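Local coordinates for protein fructose-2,6-bisphosphatase TIGAR B (Danio rerio, PDB 3E9E) that probably hydrolyses fructose 2,6-bisphosphate to fructose 6-phosphate and phosphate, and also fructose 1,6-bisphosphate, thereby restraining glycolysis, at residues K20-Q25 with R90-A95; V56-R61 with L83-R88. The protein carries 1 engineered substitution. All blocks are in the same frame, centred on the assembly; numbering follows the deposited sequence.

Contact 1: K20-Q25 with R90-A95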
loop_
_atom_site.group_PDB
_atom_site.type_symbol
_atom_site.label_atom_id
_atom_site.label_comp_id
_atom_site.label_asym_id
_atom_site.label_seq_id
_atom_site.Cartn_x
_atom_site.Cartn_y
_atom_site.Cartn_z
ATOM N N LYS A 20 14.018 13.722 -7.049
ATOM C CA LYS A 20 12.689 14.237 -6.676
ATOM C C LYS A 20 11.800 14.493 -7.895
ATOM O O LYS A 20 11.121 15.522 -7.984
ATOM C CB LYS A 20 12.807 15.508 -5.827
ATOM C CG LYS A 20 13.721 15.382 -4.605
ATOM C CD LYS A 20 13.923 16.736 -3.957
ATOM C CE LYS A 20 14.626 16.615 -2.611
ATOM N NZ LYS A 20 15.350 17.888 -2.311
ATOM N N LEU A 21 11.817 13.551 -8.834
ATOM C CA LEU A 21 10.987 13.626 -10.033
ATOM C C LEU A 21 9.691 12.859 -9.821
ATOM O O LEU A 21 9.689 11.820 -9.172
ATOM C CB LEU A 21 11.733 13.038 -11.232
ATOM C CG LEU A 21 13.087 13.638 -11.630
ATOM C CD1 LEU A 21 13.635 12.940 -12.879
ATOM C CD2 LEU A 21 13.027 15.168 -11.841
ATOM N N LEU A 22 8.592 13.369 -10.369
ATOM C CA LEU A 22 7.318 12.664 -10.332
ATOM C C LEU A 22 7.301 11.445 -11.263
ATOM O O LEU A 22 7.474 11.575 -12.486
ATOM C CB LEU A 22 6.210 13.626 -10.721
ATOM C CG LEU A 22 4.804 13.409 -10.187
ATOM C CD1 LEU A 22 4.801 13.414 -8.662
ATOM C CD2 LEU A 22 3.947 14.527 -10.735
ATOM N N GLN A 23 7.076 10.260 -10.693
ATOM C CA GLN A 23 7.171 9.016 -11.467
ATOM C C GLN A 23 5.856 8.533 -12.067
ATOM O O GLN A 23 5.752 8.305 -13.291
ATOM C CB GLN A 23 7.875 7.917 -10.658
ATOM C CG GLN A 23 9.361 8.225 -10.536
ATOM C CD GLN A 23 10.169 7.129 -9.896
ATOM O OE1 GLN A 23 10.398 6.081 -10.485
ATOM N NE2 GLN A 23 10.633 7.378 -8.685
ATOM N N GLY A 24 4.863 8.390 -11.200
ATOM C CA GLY A 24 3.541 7.960 -11.569
ATOM C C GLY A 24 3.569 6.636 -12.290
ATOM O O GLY A 24 4.331 5.743 -11.936
ATOM N N GLN A 25 2.723 6.505 -13.302
ATOM C CA GLN A 25 2.600 5.237 -13.997
ATOM C C GLN A 25 3.504 5.208 -15.226
ATOM O O GLN A 25 3.885 4.133 -15.680
ATOM C CB GLN A 25 1.158 4.993 -14.434
ATOM C CG GLN A 25 0.146 4.917 -13.310
ATOM C CD GLN A 25 -1.201 4.455 -13.811
ATOM O OE1 GLN A 25 -1.283 3.777 -14.837
ATOM N NE2 GLN A 25 -2.261 4.820 -13.109
ATOM N N ARG A 90 -0.751 6.467 -8.754
ATOM C CA ARG A 90 -1.537 7.522 -9.376
ATOM C C ARG A 90 -0.843 8.005 -10.654
ATOM O O ARG A 90 0.372 8.213 -10.667
ATOM C CB ARG A 90 -1.722 8.688 -8.401
ATOM C CG ARG A 90 -2.477 9.869 -9.012
ATOM C CD ARG A 90 -2.871 10.884 -7.961
ATOM N NE ARG A 90 -3.786 11.877 -8.522
ATOM C CZ ARG A 90 -4.132 13.018 -7.924
ATOM N NH1 ARG A 90 -3.635 13.330 -6.721
ATOM N NH2 ARG A 90 -4.974 13.857 -8.532
ATOM N N GLY A 91 -1.604 8.149 -11.734
ATOM C CA GLY A 91 -1.050 8.720 -12.955
ATOM C C GLY A 91 -1.012 10.228 -12.840
ATOM O O GLY A 91 -1.999 10.836 -12.452
ATOM N N PHE A 92 0.118 10.842 -13.164
ATOM C CA PHE A 92 0.201 12.295 -13.160
ATOM C C PHE A 92 0.337 12.881 -14.563
ATOM O O PHE A 92 0.742 14.027 -14.716
ATOM C CB PHE A 92 1.338 12.781 -12.255
ATOM C CG PHE A 92 1.100 12.508 -10.791
ATOM C CD1 PHE A 92 0.365 13.402 -10.016
ATOM C CD2 PHE A 92 1.583 11.334 -10.201
ATOM C CE1 PHE A 92 0.125 13.139 -8.661
ATOM C CE2 PHE A 92 1.355 11.070 -8.834
ATOM C CZ PHE A 92 0.631 11.968 -8.073
ATOM N N GLY A 93 -0.000 12.077 -15.571
ATOM C CA GLY A 93 -0.068 12.554 -16.967
ATOM C C GLY A 93 1.198 13.211 -17.469
ATOM O O GLY A 93 2.297 12.661 -17.300
ATOM N N VAL A 94 1.039 14.406 -18.057
ATOM C CA VAL A 94 2.157 15.159 -18.648
ATOM C C VAL A 94 3.180 15.656 -17.627
ATOM O O VAL A 94 4.312 15.988 -17.994
ATOM C CB VAL A 94 1.682 16.367 -19.541
ATOM C CG1 VAL A 94 0.774 15.864 -20.691
ATOM C CG2 VAL A 94 1.009 17.471 -18.697
ATOM N N ALA A 95 2.779 15.709 -16.361
ATOM C CA ALA A 95 3.667 16.148 -15.270
ATOM C C ALA A 95 4.717 15.091 -14.902
ATOM O O ALA A 95 5.699 15.389 -14.209
ATOM C CB ALA A 95 2.846 16.525 -14.029
#
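Leu22 lies across the ring of Phe92, and the two side chains meet at about a right angle. Its CB faces the backbone of Ala95, 3.9 Å from Ala95 O. The next atom, CG, stands over a face of the Phe92 ring in a CH-pi contact, 4.2 Å from the centroid and 28° off the ring normal. From there the methyls divide: CD1 continues above the rim near Phe92 CD2 and CE2, whereas CD2 drops to the root of the ring, 3.5 Å from Phe92 CB, and also reaches Ala95 CB at 4.0 Å. With CG anti to the backbone N (chi1 -152°), the branch is directed to the ring. Arg90 CG lies 3.9 Å above the opposite face, offset toward the rim, so aliphatic groups flank the phenyl on both sides. Gly24 CA sits at the ring edge, 4.1 Å from Phe92 CD2, and 3.3 Å from Arg90 O. No hydrogen bond joins the segments directly; instead Glu96 OE2 accepts from the backbone N of both Gln25 and Phe92. This is an apolar contact between the loop after strand 3-10 and the loop before helix 100-109 of the histidine phosphatase fold, with Gly24 lying close to Glu89, the inferred proton donor/acceptor.

Contact 2: V56-R61 with L83-R88. With PO4 (phosphate ion), chain C.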
loop_
_atom_site.group_PDB
_atom_site.type_symbol
_atom_site.label_atom_id
_atom_site.label_comp_id
_atom_site.label_asym_id
_atom_site.label_seq_id
_atom_site.Cartn_x
_atom_site.Cartn_y
_atom_site.Cartn_z
ATOM N N VAL A 56 0.490 -7.124 -5.940
ATOM C CA VAL A 56 1.546 -6.178 -6.293
ATOM C C VAL A 56 1.190 -5.342 -7.524
ATOM O O VAL A 56 0.652 -5.868 -8.506
ATOM C CB VAL A 56 2.897 -6.901 -6.577
ATOM C CG1 VAL A 56 4.017 -5.892 -6.703
ATOM C CG2 VAL A 56 3.246 -7.870 -5.443
ATOM N N SER A 57 1.494 -4.043 -7.459
ATOM C CA SER A 57 1.480 -3.180 -8.634
ATOM C C SER A 57 2.321 -3.823 -9.736
ATOM O O SER A 57 3.367 -4.422 -9.459
ATOM C CB SER A 57 2.066 -1.826 -8.272
ATOM O OG SER A 57 2.427 -1.077 -9.426
ATOM N N ASN A 58 1.862 -3.729 -10.982
ATOM C CA ASN A 58 2.647 -4.289 -12.088
ATOM C C ASN A 58 3.703 -3.307 -12.651
ATOM O O ASN A 58 4.316 -3.579 -13.682
ATOM C CB ASN A 58 1.738 -4.857 -13.181
ATOM C CG ASN A 58 1.005 -3.776 -13.943
ATOM O OD1 ASN A 58 0.818 -2.674 -13.453
ATOM N ND2 ASN A 58 0.598 -4.088 -15.155
ATOM N N LEU A 59 3.926 -2.190 -11.971
ATOM C CA LEU A 59 5.108 -1.365 -12.230
ATOM C C LEU A 59 6.357 -2.079 -11.691
ATOM O O LEU A 59 6.336 -2.674 -10.592
ATOM C CB LEU A 59 4.973 0.025 -11.592
ATOM C CG LEU A 59 3.957 0.980 -12.216
ATOM C CD1 LEU A 59 3.598 2.138 -11.292
ATOM C CD2 LEU A 59 4.470 1.522 -13.574
ATOM N N GLN A 60 7.448 -1.997 -12.450
ATOM C CA GLN A 60 8.648 -2.783 -12.153
ATOM C C GLN A 60 9.228 -2.581 -10.745
ATOM O O GLN A 60 9.631 -3.546 -10.110
ATOM C CB GLN A 60 9.752 -2.565 -13.202
ATOM C CG GLN A 60 10.975 -3.425 -12.914
ATOM C CD GLN A 60 12.076 -3.297 -13.947
ATOM O OE1 GLN A 60 12.290 -2.226 -14.525
ATOM N NE2 GLN A 60 12.793 -4.391 -14.174
ATOM N N ARG A 61 9.305 -1.338 -10.279
ATOM C CA ARG A 61 9.862 -1.078 -8.959
ATOM C C ARG A 61 9.054 -1.770 -7.839
ATOM O O ARG A 61 9.634 -2.209 -6.838
ATOM C CB ARG A 61 9.998 0.421 -8.694
ATOM C CG ARG A 61 8.688 1.219 -8.706
ATOM C CD ARG A 61 8.977 2.663 -9.047
ATOM N NE ARG A 61 7.838 3.562 -8.900
ATOM C CZ ARG A 61 7.026 3.953 -9.889
ATOM N NH1 ARG A 61 7.189 3.501 -11.141
ATOM N NH2 ARG A 61 6.037 4.805 -9.615
ATOM N N LEU A 83 -0.018 -9.984 -9.751
ATOM C CA LEU A 83 0.144 -8.624 -10.302
ATOM C C LEU A 83 -1.224 -7.986 -10.513
ATOM O O LEU A 83 -2.088 -8.597 -11.127
ATOM C CB LEU A 83 0.939 -8.631 -11.622
ATOM C CG LEU A 83 2.393 -9.137 -11.650
ATOM C CD1 LEU A 83 3.068 -8.734 -12.954
ATOM C CD2 LEU A 83 3.195 -8.620 -10.477
ATOM N N ASP A 84 -1.445 -6.793 -9.961
ATOM C CA ASP A 84 -2.742 -6.140 -10.078
ATOM C C ASP A 84 -2.583 -4.684 -10.520
ATOM O O ASP A 84 -2.173 -3.832 -9.738
ATOM C CB ASP A 84 -3.554 -6.259 -8.763
ATOM C CG ASP A 84 -5.019 -5.870 -8.944
ATOM O OD1 ASP A 84 -5.329 -5.146 -9.910
ATOM O OD2 ASP A 84 -5.874 -6.276 -8.128
ATOM N N PRO A 85 -2.914 -4.388 -11.792
ATOM C CA PRO A 85 -2.847 -2.995 -12.248
ATOM C C PRO A 85 -3.641 -2.010 -11.372
ATOM O O PRO A 85 -3.329 -0.832 -11.354
ATOM C CB PRO A 85 -3.418 -3.026 -13.682
ATOM C CG PRO A 85 -3.614 -4.425 -14.042
ATOM C CD PRO A 85 -3.356 -5.328 -12.845
ATOM N N LEU A 86 -4.645 -2.477 -10.635
ATOM C CA LEU A 86 -5.362 -1.594 -9.689
ATOM C C LEU A 86 -4.454 -0.976 -8.615
ATOM O O LEU A 86 -4.823 0.017 -7.989
ATOM C CB LEU A 86 -6.568 -2.308 -9.048
ATOM C CG LEU A 86 -7.723 -2.684 -9.997
ATOM C CD1 LEU A 86 -8.736 -3.597 -9.304
ATOM C CD2 LEU A 86 -8.420 -1.443 -10.512
ATOM N N LEU A 87 -3.265 -1.552 -8.418
ATOM C CA LEU A 87 -2.326 -1.063 -7.405
ATOM C C LEU A 87 -1.278 -0.090 -7.959
ATOM O O LEU A 87 -0.420 0.422 -7.211
ATOM C CB LEU A 87 -1.660 -2.243 -6.681
ATOM C CG LEU A 87 -2.557 -3.113 -5.795
ATOM C CD1 LEU A 87 -1.791 -4.404 -5.332
ATOM C CD2 LEU A 87 -3.153 -2.365 -4.585
ATOM N N ARG A 88 -1.347 0.174 -9.267
ATOM C CA ARG A 88 -0.418 1.119 -9.884
ATOM C C ARG A 88 -0.482 2.479 -9.216
ATOM O O ARG A 88 -1.540 2.914 -8.760
ATOM C CB ARG A 88 -0.699 1.253 -11.387
ATOM C CG ARG A 88 -0.311 0.003 -12.180
ATOM C CD ARG A 88 -0.934 0.019 -13.595
ATOM N NE ARG A 88 -0.207 0.930 -14.484
ATOM C CZ ARG A 88 0.928 0.611 -15.105
ATOM N NH1 ARG A 88 1.492 -0.579 -14.908
ATOM N NH2 ARG A 88 1.520 1.490 -15.897
HETATM P P PO4 C . 6.574 5.529 -5.855
HETATM O O1 PO4 C . 5.494 5.684 -6.910
HETATM O O2 PO4 C . 5.881 5.271 -4.516
HETATM O O3 PO4 C . 7.476 4.379 -6.198
HETATM O O4 PO4 C . 7.361 6.823 -5.842
#
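Asn58 and Arg88 make the side-chain hydrogen bond of this contact: Arg88 NH1 donates to Asn58 OD1 at 2.6 Å with an N-H...O angle of 159°. The oxygen lies in the guanidinium plane, at its edge, but NH1 stands above the amide's carbonyl plane, the two planes being 74° apart. A bend at chi3 folds the arginine back, bringing both CG and CD to 3.2 Å from Asn58 OD1. Leu59 CD2 covers one guanidinium face, 3.8 Å from Arg88 NH2, and Arg88 NE donates to Gln25 OE1, which further fixes the plane. An alanine in place of Arg88 would probably leave Asn58 OD1 without its NH1 donor and Gln25 OE1 without NE, and take the guanidinium away from the Leu59 methyl.

Behind this pair, the backbones are joined by Asp84 N donating to Val56 O at 2.7 Å, nearly straight at 169°, where the parallel bridge between Val56 and Leu83 ends. Past it, Asp84 OD1 accepts from Leu86 N in an Asx turn that opens the short 3-10 segment 85-87, and Leu87 packs its CB against the backbone of Ser57. Ser57 OG accepts from Leu59 N at 3.2 Å, an ST turn just ahead of helix 60-71, and is also hydrogen-bonded to His183 NE2, the inferred transition state stabiliser.

On that helix, Arg61 grips a phosphate ion, probably from the crystallisation liquor, edge-on through two bonds, NE to O3 at 2.8 Å and NH2 to O1 at 2.9 Å; Arg10 NE and Gly184 N add further bonds. The whole is consistent with the phosphate pocket of the histidine phosphatases, lined by loops at the ends of parallel strands.

From strand 3-10 the chain enters the loop holding 20-25, the first half of contact 1, and runs on through helix 33-45 and strand 53-56 to 56-61. Helix 60-71 and strand 81-83 then lead to 83-88, where contact 2 closes the shorter loop; 90-95 closes the longer one shortly afterwards. Contact 2 is thus nested inside contact 1, without crossing. The inner closure joins neighbouring parallel strands at their ends, and the outer one ties the loop before helix 33-45 to that before helix 100-109. Gly24 O to Arg61 NH2 (3.0 Å), probably a hydrogen bond, and Gln25 O packing on Leu59 CD2 (3.4 Å) connect the two.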